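Local atomic coordinates of thermostable carboxypeptidase 1 (Pyrococcus furiosus, PDB entry 1KA2), a protein that removes amino acids one after another from the C-terminus of peptides as a cobalt-dependent metallocarboxypeptidase of broad specificity, sparing proline, glycine, aspartate and glutamate. Residues A[61-71]-A[87-98]; A[99-108]-A[141-149]. All blocks are in the same frame, centred on the assembly; numbering follows the deposited sequence.

Contact 1. Residues A[61-71]-A[87-98]; sequences LLHPEFVNLVE and VRVLDRSIRIAR
Ile94 and Val70 make the centre of an apolar interface between residues 64-71, the start of helix 64-74, and residues 87-98 of helix 81-99. Each is a knob among residues of the other segment: Ile94 lodges among Leu61, Phe66, Val67 and Val70, and Val70 among Val87, Leu90, Asp91 and Ile94. The two side chains meet tip to tip, Ile94 CD1 lying 3.7 Å from Val70 CG2. The long branch of Ile94 gets there because CG1 is anti to the carbonyl carbon (chi1 -70°) and CD1 continues the extended chain, while its short branch, CG2, packs against Val67 CG2 at 4.0 Å.

The Phe66 ring is buried and crosses Leu90 at about a right angle, with its CZ 3.6 Å from Leu90 CD1. Helix 8-36 covers Leu90 as well, through Ile13 and Tyr17. At the other end come two leucines, Leu61 at the end of helix 43-61 and Leu62 in the turn after it. Leu61 CD2 reaches Ser93 CB at 3.9 Å and also touches the methyl of Ala97. Leu62 CD1 presses on that methyl more tightly, 3.4 Å from Ala97 CB.

Polar groups keep to the margins. Glu71 and Asp91 bring like charges near each other, Glu71 OE2 being 4.4 Å from Asp91 OD2, and a salt bridge from Asp91 to Lys74 probably offsets this. The guanidinium of Arg98 has Ile94 CG2 over one face. In the turn, His63 is the N-cap: its ND1 accepts from Glu65 N, the donor lying in the imidazole plane. With segment axes 10.2 Å apart and directions 134° apart, this is knobs-into-holes packing of two obliquely crossing helices close together in the chain, here in the largely helical fold of an M32 carboxypeptidase.

Contact 2. Residues A[99-108]-A[141-149]; sequences AFPPEFIREV and LAKRAAEYL
Tyr148 and Phe104 meet edge to face in an antiparallel helix pair, 102-108 against 141-149, whose directions differ by 153°. The tyrosine edge points at the phenylalanine face, with centroids 4.9 Å apart and ring planes at 58°. Tyr148 also lays one face under Pro101, whose CD sits 3.7 Å from the ring centroid in a CH-pi contact. With an alanine in place of Tyr148, that face of Phe104 and the proline would probably lose their aromatic partner, leaving a gap beside the start of helix 102-124.

Phe104 is a knob among Leu141, Arg144, Ala145 and Tyr148. Its CG is anti to the backbone N (chi1 -175°), which carries the ring across to residues 141-149, where the rim carbon CZ comes 3.5 Å from Leu141 O. Phe104 CE1 in turn lies over the centre of the Arg144 guanidinium.

Leu141 fills the far end of the pair, its CD1 beside Val108 CG2 and its CD2 against the Glu107 carboxylate. That carboxylate forms a salt bridge with Arg144, NH1 donating to Glu107 OE2 at 3.2 Å, and a water accepts from Arg144 NH2 while donating to Glu107 OE2.

Overall arrangement
Contacts 1 and 2 follow one another along the chain: helix 81-99 supplies one side of contact 1, and contact 2 opens at Ala99, immediately after residues 87-98. Their centres are about 18 Å apart, away from the metal site, and a weak hydrogen bond from Arg95 to Leu149 O joins them. Both are partly buried, but contact 1 has exposed residues at its edge, Glu71 and Arg98, whereas no touching residue of contact 2 is fully exposed. Contact 2 pairs its helices nearly antiparallel; those of contact 1 cross more steeply. Contact 1 is mainly aliphatic, with one phenylalanine ring and charges at its margin, whereas contact 2 combines aromatic rings and a proline with a salt bridge and two bridging waters.

Contact 1. Residues A[61-71]-A[87-98]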
loop_
_atom_site.group_PDB
_atom_site.type_symbol
_atom_site.label_atom_id
_atom_site.label_comp_id
_atom_site.label_asym_id
_atom_site.label_seq_id
_atom_site.Cartn_x
_atom_site.Cartn_y
_atom_site.Cartn_z
ATOM N N LEU A 61 17.673 -10.823 10.029
ATOM C CA LEU A 61 17.603 -10.996 11.469
ATOM C C LEU A 61 18.652 -11.985 11.965
ATOM O O LEU A 61 19.167 -11.851 13.075
ATOM C CB LEU A 61 16.215 -11.492 11.876
ATOM C CG LEU A 61 15.952 -11.610 13.379
ATOM C CD1 LEU A 61 15.983 -10.212 14.004
ATOM C CD2 LEU A 61 14.601 -12.270 13.619
ATOM N N LEU A 62 18.975 -12.976 11.140
ATOM C CA LEU A 62 19.944 -13.986 11.542
ATOM C C LEU A 62 21.339 -13.813 10.950
ATOM O O LEU A 62 22.155 -14.728 10.995
ATOM C CB LEU A 62 19.398 -15.383 11.220
ATOM C CG LEU A 62 18.386 -15.998 12.197
ATOM C CD1 LEU A 62 17.306 -14.997 12.542
ATOM C CD2 LEU A 62 17.779 -17.252 11.577
ATOM N N HIS A 63 21.623 -12.640 10.398
ATOM C CA HIS A 63 22.945 -12.399 9.836
ATOM C C HIS A 63 23.953 -12.433 10.991
ATOM O O HIS A 63 23.686 -11.906 12.066
ATOM C CB HIS A 63 22.978 -11.036 9.142
ATOM C CG HIS A 63 24.195 -10.820 8.301
ATOM N ND1 HIS A 63 25.459 -10.709 8.835
ATOM C CD2 HIS A 63 24.342 -10.735 6.958
ATOM C CE1 HIS A 63 26.335 -10.565 7.856
ATOM N NE2 HIS A 63 25.683 -10.578 6.707
ATOM N N PRO A 64 25.124 -13.062 10.786
ATOM C CA PRO A 64 26.142 -13.139 11.844
ATOM C C PRO A 64 26.409 -11.800 12.538
ATOM O O PRO A 64 26.499 -11.729 13.766
ATOM C CB PRO A 64 27.368 -13.660 11.101
ATOM C CG PRO A 64 26.761 -14.537 10.045
ATOM C CD PRO A 64 25.606 -13.696 9.547
ATOM N N GLU A 65 26.531 -10.744 11.745
ATOM C CA GLU A 65 26.776 -9.416 12.282
ATOM C C GLU A 65 25.706 -9.011 13.289
ATOM O O GLU A 65 26.018 -8.614 14.417
ATOM C CB GLU A 65 26.811 -8.397 11.149
ATOM C CG GLU A 65 27.963 -8.580 10.195
ATOM C CD GLU A 65 27.896 -7.608 9.041
ATOM O OE1 GLU A 65 27.677 -6.405 9.298
ATOM O OE2 GLU A 65 28.061 -8.040 7.878
ATOM N N PHE A 66 24.445 -9.118 12.884
ATOM C CA PHE A 66 23.348 -8.747 13.761
ATOM C C PHE A 66 23.322 -9.621 15.016
ATOM O O PHE A 66 23.236 -9.111 16.134
ATOM C CB PHE A 66 22.011 -8.855 13.020
ATOM C CG PHE A 66 20.878 -8.140 13.708
ATOM C CD1 PHE A 66 20.814 -6.750 13.712
ATOM C CD2 PHE A 66 19.897 -8.851 14.376
ATOM C CE1 PHE A 66 19.786 -6.084 14.375
ATOM C CE2 PHE A 66 18.873 -8.200 15.040
ATOM C CZ PHE A 66 18.817 -6.813 15.039
ATOM N N VAL A 67 23.400 -10.935 14.837
ATOM C CA VAL A 67 23.381 -11.828 15.983
ATOM C C VAL A 67 24.564 -11.556 16.912
ATOM O O VAL A 67 24.392 -11.520 18.134
ATOM C CB VAL A 67 23.395 -13.319 15.555
ATOM C CG1 VAL A 67 23.373 -14.212 16.789
ATOM C CG2 VAL A 67 22.192 -13.620 14.670
ATOM N N ASN A 68 25.756 -11.363 16.348
ATOM C CA ASN A 68 26.944 -11.083 17.166
ATOM C C ASN A 68 26.727 -9.841 18.039
ATOM O O ASN A 68 27.063 -9.839 19.218
ATOM C CB ASN A 68 28.196 -10.866 16.287
ATOM C CG ASN A 68 28.732 -12.164 15.672
ATOM O OD1 ASN A 68 28.566 -13.256 16.230
ATOM N ND2 ASN A 68 29.407 -12.039 14.529
ATOM N N LEU A 69 26.163 -8.791 17.449
ATOM C CA LEU A 69 25.898 -7.551 18.170
ATOM C C LEU A 69 24.952 -7.747 19.351
ATOM O O LEU A 69 25.194 -7.228 20.443
ATOM C CB LEU A 69 25.318 -6.498 17.218
ATOM C CG LEU A 69 26.312 -5.813 16.279
ATOM C CD1 LEU A 69 25.602 -4.753 15.457
ATOM C CD2 LEU A 69 27.423 -5.176 17.102
ATOM N N VAL A 70 23.874 -8.495 19.126
ATOM C CA VAL A 70 22.892 -8.763 20.172
ATOM C C VAL A 70 23.534 -9.557 21.305
ATOM O O VAL A 70 23.298 -9.284 22.483
ATOM C CB VAL A 70 21.672 -9.553 19.614
ATOM C CG1 VAL A 70 20.758 -9.995 20.759
ATOM C CG2 VAL A 70 20.897 -8.688 18.633
ATOM N N GLU A 71 24.341 -10.549 20.953
ATOM C CA GLU A 71 25.015 -11.347 21.967
ATOM C C GLU A 71 25.927 -10.443 22.781
ATOM O O GLU A 71 25.903 -10.466 24.014
ATOM C CB GLU A 71 25.835 -12.467 21.320
ATOM C CG GLU A 71 25.138 -13.817 21.335
ATOM C CD GLU A 71 24.789 -14.265 22.742
ATOM O OE1 GLU A 71 25.714 -14.350 23.577
ATOM O OE2 GLU A 71 23.596 -14.530 23.012
ATOM N N VAL A 87 17.438 -5.573 23.610
ATOM C CA VAL A 87 18.076 -6.882 23.644
ATOM C C VAL A 87 17.109 -8.017 23.981
ATOM O O VAL A 87 17.082 -9.033 23.288
ATOM C CB VAL A 87 19.247 -6.898 24.655
ATOM C CG1 VAL A 87 19.918 -8.266 24.658
ATOM C CG2 VAL A 87 20.256 -5.804 24.298
ATOM N N ARG A 88 16.308 -7.852 25.031
ATOM C CA ARG A 88 15.370 -8.909 25.402
ATOM C C ARG A 88 14.519 -9.274 24.193
ATOM O O ARG A 88 14.422 -10.443 23.816
ATOM C CB ARG A 88 14.442 -8.472 26.544
ATOM C CG ARG A 88 13.701 -9.639 27.185
ATOM C CD ARG A 88 12.534 -9.203 28.073
ATOM N NE ARG A 88 11.272 -9.056 27.337
ATOM C CZ ARG A 88 10.881 -7.944 26.716
ATOM N NH1 ARG A 88 11.647 -6.861 26.735
ATOM N NH2 ARG A 88 9.715 -7.912 26.085
ATOM N N VAL A 89 13.919 -8.257 23.585
ATOM C CA VAL A 89 13.061 -8.446 22.422
ATOM C C VAL A 89 13.801 -9.097 21.255
ATOM O O VAL A 89 13.339 -10.094 20.693
ATOM C CB VAL A 89 12.454 -7.091 21.965
ATOM C CG1 VAL A 89 11.759 -7.242 20.611
ATOM C CG2 VAL A 89 11.480 -6.592 23.009
ATOM N N LEU A 90 14.948 -8.541 20.888
ATOM C CA LEU A 90 15.705 -9.095 19.779
ATOM C C LEU A 90 16.265 -10.476 20.090
ATOM O O LEU A 90 16.383 -11.313 19.195
ATOM C CB LEU A 90 16.831 -8.133 19.359
ATOM C CG LEU A 90 16.344 -6.849 18.662
ATOM C CD1 LEU A 90 17.531 -5.960 18.343
ATOM C CD2 LEU A 90 15.595 -7.201 17.379
ATOM N N ASP A 91 16.598 -10.733 21.352
ATOM C CA ASP A 91 17.133 -12.050 21.700
ATOM C C ASP A 91 16.039 -13.098 21.494
ATOM O O ASP A 91 16.295 -14.175 20.961
ATOM C CB ASP A 91 17.632 -12.083 23.150
ATOM C CG ASP A 91 18.286 -13.410 23.508
ATOM O OD1 ASP A 91 17.823 -14.060 24.468
ATOM O OD2 ASP A 91 19.257 -13.804 22.821
ATOM N N ARG A 92 14.816 -12.768 21.892
ATOM C CA ARG A 92 13.687 -13.682 21.724
ATOM C C ARG A 92 13.399 -13.955 20.243
ATOM O O ARG A 92 13.050 -15.082 19.868
ATOM C CB ARG A 92 12.446 -13.100 22.393
ATOM C CG ARG A 92 11.167 -13.897 22.191
ATOM C CD ARG A 92 9.974 -13.182 22.816
ATOM N NE ARG A 92 8.706 -13.634 22.247
ATOM C CZ ARG A 92 8.062 -14.744 22.597
ATOM N NH1 ARG A 92 8.551 -15.546 23.538
ATOM N NH2 ARG A 92 6.926 -15.055 21.985
ATOM N N SER A 93 13.552 -12.936 19.399
ATOM C CA SER A 93 13.296 -13.096 17.971
ATOM C C SER A 93 14.346 -13.962 17.302
ATOM O O SER A 93 14.013 -14.890 16.568
ATOM C CB SER A 93 13.260 -11.743 17.267
ATOM O OG SER A 93 12.174 -10.960 17.709
ATOM N N ILE A 94 15.617 -13.643 17.536
ATOM C CA ILE A 94 16.705 -14.408 16.949
ATOM C C ILE A 94 16.598 -15.850 17.420
ATOM O O ILE A 94 16.819 -16.779 16.649
ATOM C CB ILE A 94 18.072 -13.837 17.357
ATOM C CG1 ILE A 94 18.276 -12.483 16.672
ATOM C CG2 ILE A 94 19.192 -14.827 17.011
ATOM C CD1 ILE A 94 19.557 -11.769 17.081
ATOM N N ARG A 95 16.240 -16.019 18.686
ATOM C CA ARG A 95 16.085 -17.344 19.267
ATOM C C ARG A 95 14.974 -18.088 18.534
ATOM O O ARG A 95 15.198 -19.155 17.964
ATOM C CB ARG A 95 15.740 -17.238 20.759
ATOM C CG ARG A 95 16.112 -18.484 21.560
ATOM C CD ARG A 95 15.601 -18.450 22.998
ATOM N NE ARG A 95 14.203 -18.869 23.100
ATOM C CZ ARG A 95 13.768 -20.098 22.833
ATOM N NH1 ARG A 95 14.620 -21.042 22.446
ATOM N NH2 ARG A 95 12.478 -20.384 22.952
ATOM N N ILE A 96 13.773 -17.521 18.535
ATOM C CA ILE A 96 12.647 -18.156 17.864
ATOM C C ILE A 96 12.946 -18.437 16.402
ATOM O O ILE A 96 12.648 -19.514 15.902
ATOM C CB ILE A 96 11.396 -17.282 17.916
ATOM C CG1 ILE A 96 10.991 -17.036 19.364
ATOM C CG2 ILE A 96 10.272 -17.961 17.156
ATOM C CD1 ILE A 96 9.881 -16.020 19.503
ATOM N N ALA A 97 13.535 -17.462 15.719
ATOM C CA ALA A 97 13.858 -17.613 14.309
ATOM C C ALA A 97 14.828 -18.754 14.000
ATOM O O ALA A 97 14.693 -19.421 12.977
ATOM C CB ALA A 97 14.404 -16.301 13.760
ATOM N N ARG A 98 15.813 -18.990 14.861
ATOM C CA ARG A 98 16.752 -20.072 14.573
ATOM C C ARG A 98 16.403 -21.425 15.191
ATOM O O ARG A 98 17.193 -22.363 15.113
ATOM C CB ARG A 98 18.176 -19.676 14.978
ATOM C CG ARG A 98 18.356 -19.290 16.429
ATOM C CD ARG A 98 19.816 -18.932 16.697
ATOM N NE ARG A 98 20.000 -18.267 17.986
ATOM C CZ ARG A 98 21.185 -17.915 18.481
ATOM N NH1 ARG A 98 22.292 -18.172 17.793
ATOM N NH2 ARG A 98 21.263 -17.293 19.656
#

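Contact 2. Residues A[99-108]-A[141-149]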
loop_
_atom_site.group_PDB
_atom_site.type_symbol
_atom_site.label_atom_id
_atom_site.label_comp_id
_atom_site.label_asym_id
_atom_site.label_seq_id
_atom_site.Cartn_x
_atom_site.Cartn_y
_atom_site.Cartn_z
ATOM N N ALA A 99 15.220 -21.526 15.794
ATOM C CA ALA A 99 14.778 -22.775 16.410
ATOM C C ALA A 99 14.343 -23.757 15.326
ATOM O O ALA A 99 14.527 -24.971 15.458
ATOM C CB ALA A 99 13.616 -22.505 17.362
ATOM N N PHE A 100 13.779 -23.212 14.250
ATOM C CA PHE A 100 13.289 -24.017 13.135
ATOM C C PHE A 100 14.283 -24.212 11.995
ATOM O O PHE A 100 14.778 -23.248 11.413
ATOM C CB PHE A 100 12.020 -23.391 12.545
ATOM C CG PHE A 100 10.839 -23.363 13.485
ATOM C CD1 PHE A 100 9.667 -22.705 13.112
ATOM C CD2 PHE A 100 10.893 -23.979 14.732
ATOM C CE1 PHE A 100 8.569 -22.661 13.967
ATOM C CE2 PHE A 100 9.804 -23.940 15.590
ATOM C CZ PHE A 100 8.640 -23.282 15.213
ATOM N N PRO A 101 14.583 -25.471 11.658
ATOM C CA PRO A 101 15.517 -25.748 10.564
ATOM C C PRO A 101 14.881 -25.214 9.278
ATOM O O PRO A 101 13.668 -25.321 9.099
ATOM C CB PRO A 101 15.600 -27.273 10.557
ATOM C CG PRO A 101 15.310 -27.640 11.976
ATOM C CD PRO A 101 14.186 -26.713 12.341
ATOM N N PRO A 102 15.681 -24.624 8.377
ATOM C CA PRO A 102 15.111 -24.104 7.132
ATOM C C PRO A 102 14.224 -25.130 6.420
ATOM O O PRO A 102 13.265 -24.767 5.741
ATOM C CB PRO A 102 16.347 -23.707 6.313
ATOM C CG PRO A 102 17.451 -24.546 6.897
ATOM C CD PRO A 102 17.145 -24.491 8.375
ATOM N N GLU A 103 14.533 -26.412 6.575
ATOM C CA GLU A 103 13.705 -27.419 5.933
ATOM C C GLU A 103 12.340 -27.498 6.597
ATOM O O GLU A 103 11.323 -27.680 5.921
ATOM C CB GLU A 103 14.371 -28.797 5.962
ATOM C CG GLU A 103 15.201 -29.075 4.722
ATOM C CD GLU A 103 14.445 -28.778 3.427
ATOM O OE1 GLU A 103 13.296 -28.288 3.489
ATOM O OE2 GLU A 103 15.003 -29.028 2.339
ATOM N N PHE A 104 12.326 -27.348 7.917
ATOM C CA PHE A 104 11.091 -27.409 8.676
ATOM C C PHE A 104 10.199 -26.217 8.346
ATOM O O PHE A 104 8.986 -26.367 8.180
ATOM C CB PHE A 104 11.397 -27.431 10.166
ATOM C CG PHE A 104 10.182 -27.617 11.028
ATOM C CD1 PHE A 104 9.442 -28.791 10.966
ATOM C CD2 PHE A 104 9.793 -26.626 11.924
ATOM C CE1 PHE A 104 8.338 -28.980 11.781
ATOM C CE2 PHE A 104 8.691 -26.806 12.742
ATOM C CZ PHE A 104 7.962 -27.988 12.671
ATOM N N ILE A 105 10.802 -25.034 8.262
ATOM C CA ILE A 105 10.058 -23.832 7.920
ATOM C C ILE A 105 9.398 -24.067 6.569
ATOM O O ILE A 105 8.286 -23.611 6.321
ATOM C CB ILE A 105 10.982 -22.595 7.829
ATOM C CG1 ILE A 105 11.410 -22.176 9.237
ATOM C CG2 ILE A 105 10.270 -21.454 7.113
ATOM C CD1 ILE A 105 12.223 -20.902 9.273
ATOM N N ARG A 106 10.087 -24.798 5.702
ATOM C CA ARG A 106 9.569 -25.104 4.378
ATOM C C ARG A 106 8.374 -26.045 4.493
ATOM O O ARG A 106 7.294 -25.765 3.964
ATOM C CB ARG A 106 10.661 -25.754 3.529
ATOM C CG ARG A 106 10.282 -25.965 2.085
ATOM C CD ARG A 106 10.107 -27.431 1.782
ATOM N NE ARG A 106 11.345 -28.198 1.881
ATOM C CZ ARG A 106 11.822 -28.954 0.898
ATOM N NH1 ARG A 106 11.167 -29.026 -0.254
ATOM N NH2 ARG A 106 12.919 -29.675 1.080
ATOM N N GLU A 107 8.573 -27.157 5.193
ATOM C CA GLU A 107 7.519 -28.144 5.376
ATOM C C GLU A 107 6.236 -27.464 5.859
ATOM O O GLU A 107 5.163 -27.673 5.294
ATOM C CB GLU A 107 7.974 -29.211 6.380
ATOM C CG GLU A 107 6.993 -30.362 6.560
ATOM C CD GLU A 107 7.453 -31.384 7.589
ATOM O OE1 GLU A 107 6.712 -32.364 7.816
ATOM O OE2 GLU A 107 8.547 -31.215 8.173
ATOM N N VAL A 108 6.360 -26.638 6.893
ATOM C CA VAL A 108 5.217 -25.929 7.461
ATOM C C VAL A 108 4.512 -25.021 6.456
ATOM O O VAL A 108 3.287 -25.032 6.359
ATOM C CB VAL A 108 5.639 -25.097 8.693
ATOM C CG1 VAL A 108 4.543 -24.102 9.065
ATOM C CG2 VAL A 108 5.911 -26.027 9.869
ATOM N N LEU A 141 3.388 -31.430 13.113
ATOM C CA LEU A 141 4.241 -30.244 12.992
ATOM C C LEU A 141 4.274 -29.459 14.310
ATOM O O LEU A 141 5.323 -28.958 14.718
ATOM C CB LEU A 141 3.738 -29.341 11.861
ATOM C CG LEU A 141 3.730 -29.934 10.444
ATOM C CD1 LEU A 141 3.108 -28.923 9.489
ATOM C CD2 LEU A 141 5.151 -30.293 9.997
ATOM N N ALA A 142 3.120 -29.358 14.968
ATOM C CA ALA A 142 3.019 -28.653 16.243
ATOM C C ALA A 142 3.917 -29.298 17.306
ATOM O O ALA A 142 4.647 -28.605 18.016
ATOM C CB ALA A 142 1.575 -28.649 16.722
ATOM N N LYS A 143 3.855 -30.624 17.417
ATOM C CA LYS A 143 4.676 -31.339 18.392
ATOM C C LYS A 143 6.148 -31.118 18.067
ATOM O O LYS A 143 6.935 -30.765 18.948
ATOM C CB LYS A 143 4.352 -32.835 18.380
ATOM C CG LYS A 143 2.980 -33.191 18.947
ATOM C CD LYS A 143 2.462 -34.489 18.335
ATOM C CE LYS A 143 2.301 -35.598 19.358
ATOM N NZ LYS A 143 1.271 -35.277 20.378
ATOM N N ARG A 144 6.522 -31.311 16.805
ATOM C CA ARG A 144 7.915 -31.099 16.414
ATOM C C ARG A 144 8.320 -29.691 16.854
ATOM O O ARG A 144 9.351 -29.510 17.494
ATOM C CB ARG A 144 8.105 -31.205 14.888
ATOM C CG ARG A 144 7.678 -32.523 14.241
ATOM C CD ARG A 144 8.863 -33.369 13.796
ATOM N NE ARG A 144 9.805 -32.688 12.898
ATOM C CZ ARG A 144 9.567 -32.355 11.630
ATOM N NH1 ARG A 144 8.398 -32.624 11.066
ATOM N NH2 ARG A 144 10.518 -31.772 10.910
ATOM N N ALA A 145 7.493 -28.702 16.509
ATOM C CA ALA A 145 7.766 -27.302 16.837
ATOM C C ALA A 145 8.010 -27.094 18.320
ATOM O O ALA A 145 8.891 -26.326 18.712
ATOM C CB ALA A 145 6.613 -26.414 16.364
ATOM N N ALA A 146 7.227 -27.780 19.142
ATOM C CA ALA A 146 7.384 -27.670 20.580
ATOM C C ALA A 146 8.777 -28.166 20.970
ATOM O O ALA A 146 9.444 -27.565 21.816
ATOM C CB ALA A 146 6.307 -28.482 21.292
ATOM N N GLU A 147 9.216 -29.259 20.344
ATOM C CA GLU A 147 10.538 -29.819 20.628
ATOM C C GLU A 147 11.652 -28.897 20.122
ATOM O O GLU A 147 12.695 -28.779 20.756
ATOM C CB GLU A 147 10.684 -31.216 19.999
ATOM C CG GLU A 147 9.663 -32.234 20.507
ATOM C CD GLU A 147 9.744 -32.431 22.008
ATOM O OE1 GLU A 147 8.726 -32.814 22.616
ATOM O OE2 GLU A 147 10.829 -32.208 22.581
ATOM N N TYR A 148 11.434 -28.246 18.981
ATOM C CA TYR A 148 12.440 -27.334 18.437
ATOM C C TYR A 148 12.575 -26.103 19.325
ATOM O O TYR A 148 13.679 -25.602 19.540
ATOM C CB TYR A 148 12.068 -26.907 17.014
ATOM C CG TYR A 148 12.382 -27.939 15.953
ATOM C CD1 TYR A 148 11.427 -28.292 14.994
ATOM C CD2 TYR A 148 13.642 -28.539 15.884
ATOM C CE1 TYR A 148 11.720 -29.220 13.987
ATOM C CE2 TYR A 148 13.946 -29.468 14.882
ATOM C CZ TYR A 148 12.979 -29.802 13.938
ATOM O OH TYR A 148 13.264 -30.713 12.949
ATOM N N LEU A 149 11.444 -25.627 19.840
ATOM C CA LEU A 149 11.421 -24.456 20.711
ATOM C C LEU A 149 11.992 -24.756 22.097
ATOM O O LEU A 149 12.766 -23.966 22.637
ATOM C CB LEU A 149 9.987 -23.937 20.866
ATOM C CG LEU A 149 9.339 -22.992 19.840
ATOM C CD1 LEU A 149 10.222 -22.790 18.628
ATOM C CD2 LEU A 149 7.991 -23.568 19.435
HETATM O O HOH W 1 15.803 -25.909 18.004
HETATM O O HOH W 2 11.266 -30.832 8.469
#